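Local coordinates for acyl carrier protein (Leishmania major, PDB 5ZWT) that probably carries growing acyl chains during fatty acid biosynthesis, tethered to a phosphopantetheine arm that is absent from this apo form, at residues Val26-Phe32 / Ile66-Pro70. The protein carries 1 engineered substitution. Sequence-based numbering, arbitrary orientation.
Sequences VTPESHF and IQSIP
The Phe32 ring lies with one face under the Gln67–Ser68 peptide, Ser68 N standing 3.7 Å above its plane and displaced toward the rim. Ile66 CG2 meets Phe32 CE2, while Ile69 CG1 comes to Phe32 CE1 at 4.0 Å. His31 turns one face to Ser68 CB, a CH-pi contact 4.0 Å from the ring centroid; with CG beside its backbone N (chi1 -70°), the imidazole is brought over that methylene. Between these two rings the backbones pair as a single beta bridge of His31 with Ser68. Phe32 N donates to Gln67 O at 2.9 Å, tilted 31° from the carbonyl plane, whereas Ile69 N meets Ser30 O at 2.8 Å almost head-on. Further along, Ile69 CD1 reaches Val26 CG1 at 3.6 Å, the two side chains crossing at about a right angle, and Pro70 CD sits against Pro28 O in the type I turn Thr27–Ser30. Ser30 OG accepts from Thr27 N at 2.7 Å, bracing that turn from within. Ser68 is the N-cap of helix 69-78, its OG bonded to Asp71 N. Phe32 continues onto Val43 and Val46 of helix 40-53, and Val26 onto helix 3-16. The two crossing bonds thus give partners to Ile69 N, in the first turn of helix 69-78, and to Phe32 N, while aliphatic and aromatic groups tie the long loop to the helical bundle of this carrier fold.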
loop_
_atom_site.group_PDB
_atom_site.type_symbol
_atom_site.label_atom_id
_atom_site.label_comp_id
_atom_site.label_asym_id
_atom_site.label_seq_id
_atom_site.Cartn_x
_atom_site.Cartn_y
_atom_site.Cartn_z
ATOM N N VAL A 26 18.862 5.831 -5.946
ATOM C CA VAL A 26 17.530 5.373 -6.343
ATOM C C VAL A 26 16.486 6.448 -6.037
ATOM O O VAL A 26 16.317 6.831 -4.884
ATOM C CB VAL A 26 17.206 4.064 -5.602
ATOM C CG1 VAL A 26 15.756 3.641 -5.798
ATOM C CG2 VAL A 26 18.151 2.954 -6.059
ATOM N N THR A 27 15.719 6.862 -7.046
ATOM C CA THR A 27 14.565 7.739 -6.876
ATOM C C THR A 27 13.352 7.079 -7.504
ATOM O O THR A 27 13.471 6.058 -8.188
ATOM C CB THR A 27 14.773 9.117 -7.529
ATOM O OG1 THR A 27 14.686 9.001 -8.959
ATOM C CG2 THR A 27 16.112 9.673 -7.180
ATOM N N PRO A 28 12.152 7.631 -7.284
ATOM C CA PRO A 28 10.971 7.132 -8.016
ATOM C C PRO A 28 11.073 7.215 -9.541
ATOM O O PRO A 28 10.223 6.624 -10.219
ATOM C CB PRO A 28 9.832 8.019 -7.505
ATOM C CG PRO A 28 10.305 8.574 -6.197
ATOM C CD PRO A 28 11.785 8.469 -6.123
ATOM N N GLU A 29 12.075 7.892 -10.104
ATOM C CA GLU A 29 12.227 7.956 -11.554
ATOM C C GLU A 29 13.467 7.237 -12.073
ATOM O O GLU A 29 13.805 7.395 -13.249
ATOM C CB GLU A 29 12.234 9.416 -12.031
ATOM C CG GLU A 29 11.167 10.253 -11.331
ATOM C CD GLU A 29 9.848 10.211 -12.087
ATOM O OE1 GLU A 29 8.817 10.677 -11.550
ATOM O OE2 GLU A 29 9.824 9.606 -13.183
ATOM N N SER A 30 14.131 6.426 -11.255
ATOM C CA SER A 30 15.386 5.818 -11.683
ATOM C C SER A 30 15.153 4.847 -12.832
ATOM O O SER A 30 14.253 3.997 -12.775
ATOM C CB SER A 30 16.057 5.095 -10.511
ATOM O OG SER A 30 16.475 6.037 -9.537
ATOM N N HIS A 31 15.961 4.991 -13.876
ATOM C CA HIS A 31 16.018 4.033 -14.970
ATOM C C HIS A 31 17.107 3.026 -14.659
ATOM O O HIS A 31 18.224 3.403 -14.289
ATOM C CB HIS A 31 16.309 4.725 -16.307
ATOM C CG HIS A 31 15.175 5.558 -16.825
ATOM N ND1 HIS A 31 14.518 5.267 -18.003
ATOM C CD2 HIS A 31 14.604 6.691 -16.349
ATOM C CE1 HIS A 31 13.578 6.171 -18.218
ATOM N NE2 HIS A 31 13.612 7.049 -17.231
ATOM N N PHE A 32 16.781 1.738 -14.814
ATOM C CA PHE A 32 17.690 0.710 -14.327
ATOM C C PHE A 32 19.068 0.848 -14.963
ATOM O O PHE A 32 20.085 0.799 -14.265
ATOM C CB PHE A 32 17.100 -0.676 -14.593
ATOM C CG PHE A 32 15.828 -0.959 -13.829
ATOM C CD1 PHE A 32 15.557 -0.310 -12.639
ATOM C CD2 PHE A 32 14.917 -1.889 -14.306
ATOM C CE1 PHE A 32 14.383 -0.561 -11.934
ATOM C CE2 PHE A 32 13.752 -2.165 -13.595
ATOM C CZ PHE A 32 13.487 -1.495 -12.409
ATOM N N ILE A 66 9.675 -3.444 -18.436
ATOM C CA ILE A 66 10.014 -2.851 -17.141
ATOM C C ILE A 66 11.501 -2.502 -17.151
ATOM O O ILE A 66 12.353 -3.367 -16.941
ATOM C CB ILE A 66 9.666 -3.791 -15.984
ATOM C CG1 ILE A 66 8.185 -4.205 -16.044
ATOM C CG2 ILE A 66 9.970 -3.123 -14.675
ATOM C CD1 ILE A 66 7.689 -5.005 -14.838
ATOM N N GLN A 67 11.826 -1.221 -17.364
ATOM C CA GLN A 67 13.217 -0.778 -17.411
ATOM C C GLN A 67 13.502 0.387 -16.469
ATOM O O GLN A 67 14.592 0.971 -16.524
ATOM C CB GLN A 67 13.610 -0.393 -18.845
ATOM C CG GLN A 67 13.594 -1.544 -19.838
ATOM C CD GLN A 67 14.670 -2.573 -19.536
ATOM O OE1 GLN A 67 15.729 -2.238 -19.000
ATOM N NE2 GLN A 67 14.424 -3.825 -19.922
ATOM N N SER A 68 12.560 0.745 -15.616
ATOM C CA SER A 68 12.724 1.864 -14.705
ATOM C C SER A 68 11.756 1.650 -13.559
ATOM O O SER A 68 10.835 0.832 -13.647
ATOM C CB SER A 68 12.436 3.191 -15.402
ATOM O OG SER A 68 11.039 3.290 -15.679
ATOM N N ILE A 69 11.937 2.425 -12.496
ATOM C CA ILE A 69 11.000 2.335 -11.381
ATOM C C ILE A 69 9.613 2.824 -11.792
ATOM O O ILE A 69 8.618 2.188 -11.406
ATOM C CB ILE A 69 11.555 3.046 -10.136
ATOM C CG1 ILE A 69 12.754 2.218 -9.617
ATOM C CG2 ILE A 69 10.472 3.219 -9.071
ATOM C CD1 ILE A 69 13.247 2.627 -8.243
ATOM N N PRO A 70 9.465 3.914 -12.564
ATOM C CA PRO A 70 8.114 4.225 -13.071
ATOM C C PRO A 70 7.494 3.079 -13.861
ATOM O O PRO A 70 6.305 2.793 -13.685
ATOM C CB PRO A 70 8.341 5.474 -13.937
ATOM C CG PRO A 70 9.538 6.133 -13.348
ATOM C CD PRO A 70 10.406 5.023 -12.795
#